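Local coordinates for protein L-methionine gamma-lyase (Fusobacterium nucleatum subsp. nucleatum ATCC 25586, PDB 7BQW) that belongs to the Cys/Met metabolism family of pyridoxal-phosphate-dependent enzymes and assembles with three further copies of itself into a tetramer, at residues Ser85-Ile90 with Thr109-Thr114; Ile163-Ala168 with Tyr298-Lys303; Thr208-Gly213 with Val337-Thr342. All coordinates share one frame; numbering follows the deposited sequence.

Contact 1: residues Ser85-Ile90 with Thr109-Thr114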
loop_
_atom_site.group_PDB
_atom_site.type_symbol
_atom_site.label_atom_id
_atom_site.label_comp_id
_atom_site.label_asym_id
_atom_site.label_seq_id
_atom_site.Cartn_x
_atom_site.Cartn_y
_atom_site.Cartn_z
ATOM N N SER A 85 -14.178 -6.032 8.183
ATOM C CA SER A 85 -15.365 -5.756 7.377
ATOM C C SER A 85 -16.479 -5.317 8.304
ATOM O O SER A 85 -16.383 -5.458 9.523
ATOM C CB SER A 85 -15.802 -6.979 6.559
ATOM O OG SER A 85 -16.083 -8.052 7.430
ATOM N N GLY A 86 -17.550 -4.798 7.710
ATOM C CA GLY A 86 -18.769 -4.565 8.473
ATOM C C GLY A 86 -19.278 -5.827 9.151
ATOM O O GLY A 86 -19.645 -5.813 10.326
ATOM N N MET A 87 -19.291 -6.943 8.419
ATOM C CA MET A 87 -19.721 -8.202 9.015
ATOM C C MET A 87 -18.777 -8.630 10.121
ATOM O O MET A 87 -19.189 -9.330 11.045
ATOM C CB MET A 87 -19.828 -9.307 7.948
ATOM C CG MET A 87 -21.114 -9.257 7.127
ATOM S SD MET A 87 -22.612 -9.048 8.153
ATOM C CE MET A 87 -22.427 -10.470 9.242
ATOM N N GLY A 88 -17.502 -8.241 10.032
ATOM C CA GLY A 88 -16.577 -8.558 11.100
ATOM C C GLY A 88 -16.892 -7.787 12.355
ATOM O O GLY A 88 -16.716 -8.299 13.460
ATOM N N ALA A 89 -17.372 -6.557 12.207
ATOM C CA ALA A 89 -17.713 -5.750 13.369
ATOM C C ALA A 89 -18.986 -6.243 14.055
ATOM O O ALA A 89 -19.090 -6.183 15.286
ATOM C CB ALA A 89 -17.870 -4.274 12.955
ATOM N N ILE A 90 -19.952 -6.719 13.277
ATOM C CA ILE A 90 -21.218 -7.184 13.832
ATOM C C ILE A 90 -21.060 -8.569 14.447
ATOM O O ILE A 90 -21.396 -8.791 15.613
ATOM C CB ILE A 90 -22.304 -7.169 12.737
ATOM C CG1 ILE A 90 -22.409 -5.771 12.112
ATOM C CG2 ILE A 90 -23.624 -7.645 13.305
ATOM C CD1 ILE A 90 -23.226 -5.691 10.802
ATOM N N THR A 109 -36.733 -6.740 8.037
ATOM C CA THR A 109 -35.856 -6.298 6.950
ATOM C C THR A 109 -34.602 -5.667 7.532
ATOM O O THR A 109 -34.637 -4.541 8.043
ATOM C CB THR A 109 -36.530 -5.292 6.020
ATOM O OG1 THR A 109 -36.435 -3.972 6.585
ATOM C CG2 THR A 109 -37.974 -5.660 5.788
ATOM N N LEU A 110 -33.497 -6.380 7.436
ATOM C CA LEU A 110 -32.194 -5.767 7.565
ATOM C C LEU A 110 -31.453 -5.951 6.257
ATOM O O LEU A 110 -31.781 -6.828 5.451
ATOM C CB LEU A 110 -31.367 -6.372 8.702
ATOM C CG LEU A 110 -32.020 -6.365 10.076
ATOM C CD1 LEU A 110 -32.347 -7.805 10.480
ATOM C CD2 LEU A 110 -31.119 -5.648 11.086
ATOM N N TYR A 111 -30.467 -5.083 6.057
ATOM C CA TYR A 111 -29.389 -5.353 5.122
ATOM C C TYR A 111 -28.990 -6.820 5.215
ATOM O O TYR A 111 -28.744 -7.340 6.310
ATOM C CB TYR A 111 -28.196 -4.442 5.442
ATOM C CG TYR A 111 -26.839 -5.031 5.122
ATOM C CD1 TYR A 111 -25.951 -5.364 6.134
ATOM C CD2 TYR A 111 -26.432 -5.229 3.802
ATOM C CE1 TYR A 111 -24.700 -5.896 5.849
ATOM C CE2 TYR A 111 -25.187 -5.761 3.505
ATOM C CZ TYR A 111 -24.327 -6.096 4.534
ATOM O OH TYR A 111 -23.090 -6.629 4.254
ATOM N N GLY A 112 -28.986 -7.496 4.064
ATOM C CA GLY A 112 -28.549 -8.879 3.982
ATOM C C GLY A 112 -27.168 -9.071 4.575
ATOM O O GLY A 112 -26.585 -8.118 5.094
ATOM N N CYS A 113 -26.630 -10.288 4.510
ATOM C CA CYS A 113 -25.388 -10.630 5.200
ATOM C C CYS A 113 -25.619 -10.625 6.707
ATOM O O CYS A 113 -25.367 -11.638 7.369
ATOM C CB CYS A 113 -24.232 -9.689 4.819
ATOM S SG CYS A 113 -23.447 -10.057 3.225
ATOM N N THR A 114 -26.110 -9.512 7.272
ATOM C CA THR A 114 -26.557 -9.599 8.655
ATOM C C THR A 114 -27.901 -10.300 8.767
ATOM O O THR A 114 -28.204 -10.853 9.824
ATOM C CB THR A 114 -26.651 -8.231 9.329
ATOM O OG1 THR A 114 -27.945 -7.667 9.110
ATOM C CG2 THR A 114 -25.598 -7.298 8.806
#
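M87 carries this contact with its thioether, which lies against the start of helix 114-121, at C113 and T114. The packing is apolar: M87 SD lies 3.5 Å from T114 CG2 and 3.8 Å from C113 CB. Beyond them, M87 CE approaches the backbone, 3.7 Å from C113 O. Bends at chi2 (-47°) and chi3 (-56°) fold the chain over and bring the sulfur against the threonine methyl. I90, one helical turn on, meets the same methyl at about a right angle, with I90 CD1 3.5 Å from T114 CG2. The Y111 ring lies at the margin, approached obliquely by the sulfur.

No hydrogen bond crosses between the segments; those nearby lie within each segment or reach the second subunit. S85 is the N-cap, its OG accepting from G88 N at 3.0 Å, and it also bonds G242 of the second subunit. T114 turns its hydroxyl back to Y111, OG1 to O 2.9 Å, which presents CG2 to M87 and I90.

The example joins the starts of helices 86-97 and 114-121, in the large domain built on the seven-stranded mixed sheet. Y152 and E154 of strand 148-154 touch I90 and T114 respectively, and the second subunit packs D239 on M87.

Contact 2: residues Ile163-Ala168 with Tyr298-Lys303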
loop_
_atom_site.group_PDB
_atom_site.type_symbol
_atom_site.label_atom_id
_atom_site.label_comp_id
_atom_site.label_asym_id
_atom_site.label_seq_id
_atom_site.Cartn_x
_atom_site.Cartn_y
_atom_site.Cartn_z
ATOM N N ILE A 163 -37.237 4.474 8.935
ATOM C CA ILE A 163 -36.768 5.149 10.132
ATOM C C ILE A 163 -37.381 4.429 11.319
ATOM O O ILE A 163 -38.422 3.772 11.204
ATOM C CB ILE A 163 -37.125 6.652 10.115
ATOM C CG1 ILE A 163 -36.501 7.316 8.887
ATOM C CG2 ILE A 163 -36.633 7.367 11.380
ATOM C CD1 ILE A 163 -34.977 7.319 8.917
ATOM N N VAL A 164 -36.719 4.550 12.466
ATOM C CA VAL A 164 -37.032 3.820 13.684
ATOM C C VAL A 164 -36.490 4.624 14.865
ATOM O O VAL A 164 -35.317 5.014 14.881
ATOM C CB VAL A 164 -36.451 2.394 13.603
ATOM C CG1 VAL A 164 -36.151 1.820 14.971
ATOM C CG2 VAL A 164 -37.390 1.493 12.834
ATOM N N ASP A 165 -37.348 4.887 15.849
ATOM C CA ASP A 165 -37.040 5.797 16.953
ATOM C C ASP A 165 -36.087 5.115 17.920
ATOM O O ASP A 165 -36.501 4.293 18.737
ATOM C CB ASP A 165 -38.332 6.220 17.653
ATOM C CG ASP A 165 -38.116 7.317 18.690
ATOM O OD1 ASP A 165 -37.146 7.240 19.478
ATOM O OD2 ASP A 165 -38.933 8.258 18.739
ATOM N N LEU A 166 -34.809 5.496 17.871
ATOM C CA LEU A 166 -33.793 4.767 18.633
ATOM C C LEU A 166 -33.941 4.954 20.128
ATOM O O LEU A 166 -33.591 4.048 20.890
ATOM C CB LEU A 166 -32.379 5.197 18.230
ATOM C CG LEU A 166 -32.013 4.888 16.791
ATOM C CD1 LEU A 166 -30.641 5.448 16.484
ATOM C CD2 LEU A 166 -32.084 3.389 16.590
ATOM N N GLU A 167 -34.383 6.134 20.564
ATOM C CA GLU A 167 -34.468 6.433 21.989
ATOM C C GLU A 167 -35.666 5.729 22.608
ATOM O O GLU A 167 -35.552 5.098 23.667
ATOM C CB GLU A 167 -34.563 7.945 22.199
ATOM C CG GLU A 167 -34.532 8.402 23.658
ATOM C CD GLU A 167 -34.544 9.917 23.783
ATOM O OE1 GLU A 167 -35.352 10.559 23.075
ATOM O OE2 GLU A 167 -33.748 10.463 24.576
ATOM N N ALA A 168 -36.819 5.837 21.939
ATOM C CA ALA A 168 -38.007 5.090 22.323
ATOM C C ALA A 168 -37.693 3.606 22.440
ATOM O O ALA A 168 -38.082 2.950 23.415
ATOM C CB ALA A 168 -39.120 5.335 21.298
ATOM N N TYR A 298 -40.933 10.348 9.162
ATOM C CA TYR A 298 -40.403 11.690 8.937
ATOM C C TYR A 298 -40.124 12.412 10.252
ATOM O O TYR A 298 -39.002 12.877 10.501
ATOM C CB TYR A 298 -41.379 12.504 8.086
ATOM C CG TYR A 298 -41.063 13.974 8.112
ATOM C CD1 TYR A 298 -40.004 14.488 7.372
ATOM C CD2 TYR A 298 -41.800 14.848 8.899
ATOM C CE1 TYR A 298 -39.695 15.839 7.407
ATOM C CE2 TYR A 298 -41.505 16.196 8.939
ATOM C CZ TYR A 298 -40.452 16.690 8.194
ATOM O OH TYR A 298 -40.161 18.036 8.236
ATOM N N GLU A 299 -41.147 12.519 11.106
ATOM C CA GLU A 299 -41.013 13.270 12.349
ATOM C C GLU A 299 -39.998 12.622 13.283
ATOM O O GLU A 299 -39.227 13.323 13.950
ATOM C CB GLU A 299 -42.381 13.405 13.029
ATOM C CG GLU A 299 -42.553 14.691 13.855
ATOM C CD GLU A 299 -42.616 15.939 12.989
ATOM O OE1 GLU A 299 -43.230 15.868 11.899
ATOM O OE2 GLU A 299 -42.043 16.980 13.391
ATOM N N ILE A 300 -39.989 11.286 13.355
ATOM C CA ILE A 300 -38.927 10.593 14.084
ATOM C C ILE A 300 -37.575 10.935 13.477
ATOM O O ILE A 300 -36.610 11.250 14.186
ATOM C CB ILE A 300 -39.156 9.072 14.084
ATOM C CG1 ILE A 300 -40.414 8.685 14.877
ATOM C CG2 ILE A 300 -37.927 8.384 14.628
ATOM C CD1 ILE A 300 -40.545 9.388 16.213
ATOM N N ALA A 301 -37.487 10.874 12.148
ATOM C CA ALA A 301 -36.221 11.162 11.489
ATOM C C ALA A 301 -35.757 12.576 11.790
ATOM O O ALA A 301 -34.551 12.813 11.927
ATOM C CB ALA A 301 -36.344 10.947 9.980
ATOM N N LYS A 302 -36.699 13.515 11.950
ATOM C CA LYS A 302 -36.309 14.899 12.195
ATOM C C LYS A 302 -35.721 15.104 13.591
ATOM O O LYS A 302 -34.853 15.962 13.769
ATOM C CB LYS A 302 -37.497 15.842 11.973
ATOM C CG LYS A 302 -37.194 17.311 12.337
ATOM C CD LYS A 302 -37.384 18.266 11.160
ATOM C CE LYS A 302 -38.857 18.572 10.919
ATOM N NZ LYS A 302 -39.383 19.549 11.908
ATOM N N LYS A 303 -36.143 14.331 14.590
ATOM C CA LYS A 303 -35.664 14.624 15.940
ATOM C C LYS A 303 -34.317 13.989 16.232
ATOM O O LYS A 303 -33.574 14.503 17.073
ATOM C CB LYS A 303 -36.692 14.196 17.004
ATOM C CG LYS A 303 -37.459 12.887 16.733
ATOM C CD LYS A 303 -38.624 12.700 17.713
ATOM C CE LYS A 303 -38.380 11.494 18.654
ATOM N NZ LYS A 303 -39.625 10.878 19.224
#
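I163 and D165 pack against I300 and A301 where an N-capped helix start, that of helix 166-171, meets helix 298-304. In the fold type I architecture of pyridoxal-phosphate-dependent enzymes, this joins the connection between strands 148-154 and 180-184 of the seven-stranded sheet to the helix lying between two strands of the smaller five-stranded sheet.

The tight side is hydrocarbon. I163 and I300 run past each other in opposite directions, and their branch methyls meet, I163 CG2 to I300 CG2 at 3.6 Å. The other arm of I163 rests on the small residue next along the helix, CG1 to A301 CB 3.8 Å. I300 CG2, anti to its own backbone N, also reaches the backbone of D165, at 3.6 Å from D165 CA. I300 CD1 comes 3.2 Å from D165 OD2, the two side chains crossing at about a right angle, a close fit for a methyl carbon against an oxygen.

The other side faces outward, where K303 is exposed and E167 stands nearby without its carboxylate touching the lysine's ammonium. Here the contact is a single charged tie rather than a packed surface. Between the two regimes stands D165, whose oxygens divide the work. OD1 caps the helix by accepting from A168 N at 2.9 Å, a nearly straight bond (166°) that arrives from above the carboxylate plane, 48° out of it. The neighbouring helix start and the lysine would both be expected to favour a charged carboxylate.

The Q304 side-chain amide adds a link to the opposite backbone, NE2 donating to V164 O and OE1 accepting from L166 N. K303, bent at chi3, crosses the aspartate at about a right angle, and its NZ meets D165 OD2 nearly end-on along the C-O bond at 2.8 Å, completing a salt bridge.

Contact 3: residues Thr208-Gly213 with Val337-Thr342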
loop_
_atom_site.group_PDB
_atom_site.type_symbol
_atom_site.label_atom_id
_atom_site.label_comp_id
_atom_site.label_asym_id
_atom_site.label_seq_id
_atom_site.Cartn_x
_atom_site.Cartn_y
_atom_site.Cartn_z
ATOM N N THR A 208 -16.746 0.643 5.236
ATOM C CA THR A 208 -16.665 0.527 3.790
ATOM C C THR A 208 -17.466 1.611 3.091
ATOM O O THR A 208 -17.223 1.908 1.920
ATOM C CB THR A 208 -17.183 -0.868 3.377
ATOM O OG1 THR A 208 -16.516 -1.879 4.151
ATOM C CG2 THR A 208 -16.981 -1.132 1.885
ATOM N N LYS A 209 -18.436 2.186 3.771
ATOM C CA LYS A 209 -19.358 3.065 3.078
ATOM C C LYS A 209 -18.858 4.496 3.241
ATOM O O LYS A 209 -17.761 4.821 2.777
ATOM C CB LYS A 209 -20.768 2.844 3.629
ATOM C CG LYS A 209 -21.518 1.663 2.984
ATOM C CD LYS A 209 -20.666 0.412 2.795
ATOM C CE LYS A 209 -21.392 -0.713 2.044
ATOM N NZ LYS A 209 -22.130 -1.601 2.995
ATOM N N TYR A 210 -19.601 5.316 3.983
ATOM C CA TYR A 210 -19.331 6.749 4.070
ATOM C C TYR A 210 -18.063 7.081 4.857
ATOM O O TYR A 210 -17.406 8.085 4.565
ATOM C CB TYR A 210 -20.513 7.452 4.720
ATOM C CG TYR A 210 -21.747 7.569 3.855
ATOM C CD1 TYR A 210 -21.754 8.384 2.721
ATOM C CD2 TYR A 210 -22.929 6.915 4.204
ATOM C CE1 TYR A 210 -22.910 8.522 1.938
ATOM C CE2 TYR A 210 -24.071 7.040 3.434
ATOM C CZ TYR A 210 -24.061 7.845 2.305
ATOM O OH TYR A 210 -25.208 7.973 1.557
ATOM N N LEU A 211 -17.741 6.320 5.907
ATOM C CA LEU A 211 -16.682 6.766 6.814
ATOM C C LEU A 211 -15.332 6.757 6.113
ATOM O O LEU A 211 -14.569 7.730 6.185
ATOM C CB LEU A 211 -16.634 5.905 8.075
ATOM C CG LEU A 211 -17.702 6.080 9.165
ATOM C CD1 LEU A 211 -17.578 4.972 10.270
ATOM C CD2 LEU A 211 -17.663 7.490 9.797
ATOM N N ASN A 212 -15.011 5.660 5.437
ATOM C CA ASN A 212 -13.868 5.686 4.538
ATOM C C ASN A 212 -14.161 6.554 3.319
ATOM O O ASN A 212 -13.363 7.422 2.963
ATOM C CB ASN A 212 -13.489 4.278 4.102
ATOM C CG ASN A 212 -12.471 4.297 3.015
ATOM O OD1 ASN A 212 -11.380 4.796 3.222
ATOM N ND2 ASN A 212 -12.823 3.796 1.837
ATOM N N GLY A 213 -15.289 6.307 2.648
ATOM C CA GLY A 213 -15.859 7.230 1.678
ATOM C C GLY A 213 -15.330 7.121 0.262
ATOM O O GLY A 213 -15.913 7.733 -0.645
ATOM N N VAL A 337 -23.523 -2.091 -6.176
ATOM C CA VAL A 337 -24.328 -2.340 -4.982
ATOM C C VAL A 337 -23.588 -1.955 -3.699
ATOM O O VAL A 337 -23.906 -2.458 -2.622
ATOM C CB VAL A 337 -24.824 -3.800 -4.922
ATOM C CG1 VAL A 337 -25.969 -4.024 -5.917
ATOM C CG2 VAL A 337 -23.676 -4.767 -5.166
ATOM N N SER A 338 -22.612 -1.062 -3.791
ATOM C CA SER A 338 -22.068 -0.413 -2.613
ATOM C C SER A 338 -22.749 0.954 -2.471
ATOM O O SER A 338 -23.661 1.294 -3.235
ATOM C CB SER A 338 -20.544 -0.336 -2.726
ATOM O OG SER A 338 -19.923 -0.134 -1.458
ATOM N N LEU A 339 -22.329 1.741 -1.484
ATOM C CA LEU A 339 -22.869 3.083 -1.299
ATOM C C LEU A 339 -21.867 3.888 -0.490
ATOM O O LEU A 339 -20.942 3.340 0.110
ATOM C CB LEU A 339 -24.220 3.057 -0.591
ATOM C CG LEU A 339 -24.059 2.552 0.840
ATOM C CD1 LEU A 339 -24.966 3.290 1.818
ATOM C CD2 LEU A 339 -24.293 1.048 0.906
ATOM N N GLY A 340 -22.069 5.197 -0.455
ATOM C CA GLY A 340 -21.151 6.024 0.294
ATOM C C GLY A 340 -19.839 6.310 -0.394
ATOM O O GLY A 340 -18.915 6.804 0.260
ATOM N N ASP A 341 -19.720 6.007 -1.687
ATOM C CA ASP A 341 -18.528 6.348 -2.443
ATOM C C ASP A 341 -18.611 7.798 -2.942
ATOM O O ASP A 341 -19.687 8.411 -2.984
ATOM C CB ASP A 341 -18.358 5.383 -3.622
ATOM C CG ASP A 341 -18.164 3.938 -3.175
ATOM O OD1 ASP A 341 -18.165 3.678 -1.955
ATOM O OD2 ASP A 341 -18.021 3.051 -4.034
ATOM N N THR A 342 -17.454 8.351 -3.329
ATOM C CA THR A 342 -17.468 9.691 -3.896
ATOM C C THR A 342 -18.117 9.694 -5.269
ATOM O O THR A 342 -18.668 10.721 -5.678
ATOM C CB THR A 342 -16.061 10.297 -3.950
ATOM O OG1 THR A 342 -15.229 9.618 -4.907
ATOM C CG2 THR A 342 -15.416 10.251 -2.588
HETATM O O HOH W 1 -16.789 4.339 0.257
#
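Y210 lays one face of its ring over G340, whose CA sits 3.7 Å from the ring centroid and 25° off the normal, a CH-pi contact displaced toward the rim. The backbones come close here: the alpha carbons of Y210 and G340 are 4.3 Å apart, and the space where a side chain on residue 340 would point is filled by the K209-Y210 peptide. The aliphatic chain of K209 crosses L339 at a slant, K209 CG to L339 CG 3.4 Å, and bends at chi2 (43°) so that its CE comes 3.6 Å from L339 CD2. At the far end, G213 CA directs a C-H toward G340 O at 3.4 Å, and T342 CG2 rests 3.2 Å from G213 O.

A second shell holds these pieces. G213 N bonds back to K209 O at 2.9 Å, closing the turn. A water lies 2.7 Å from both K209 O and D341 OD1, placed to donate to them, though acceptors in reach outnumber its protons. D341 OD2 is held by T34 of the second subunit. G340 N is taken by S375 OG, and the Y210 ring meets H267 edge-to-face.

In this two-domain fold type I architecture, the buried contact joins large domain to small: loop 202-206/220-224 meets connection 334-335/345-347, with strand 311-316 touching Y210 and L339.

Read from the N terminus, the three contacts close one short loop and then two long ones of similar length. Contact 1 comes first and is local: it closes the short loop that runs through helix 86-97 and strand 103-107, inside the large sheet domain, and is complete before either of the others opens. Contact 2 opens at 163-168, contact 3 at 208-213, and their partners follow in the same order, 298-303 and then 337-342, so the two long loops cross rather than nest. Both bring a connection of the seven-stranded sheet against one of the five-stranded sheet, at sites whose centres are about 23 Å apart. Contacts 1 and 3, with centres about 15 Å apart, both also meet the second subunit.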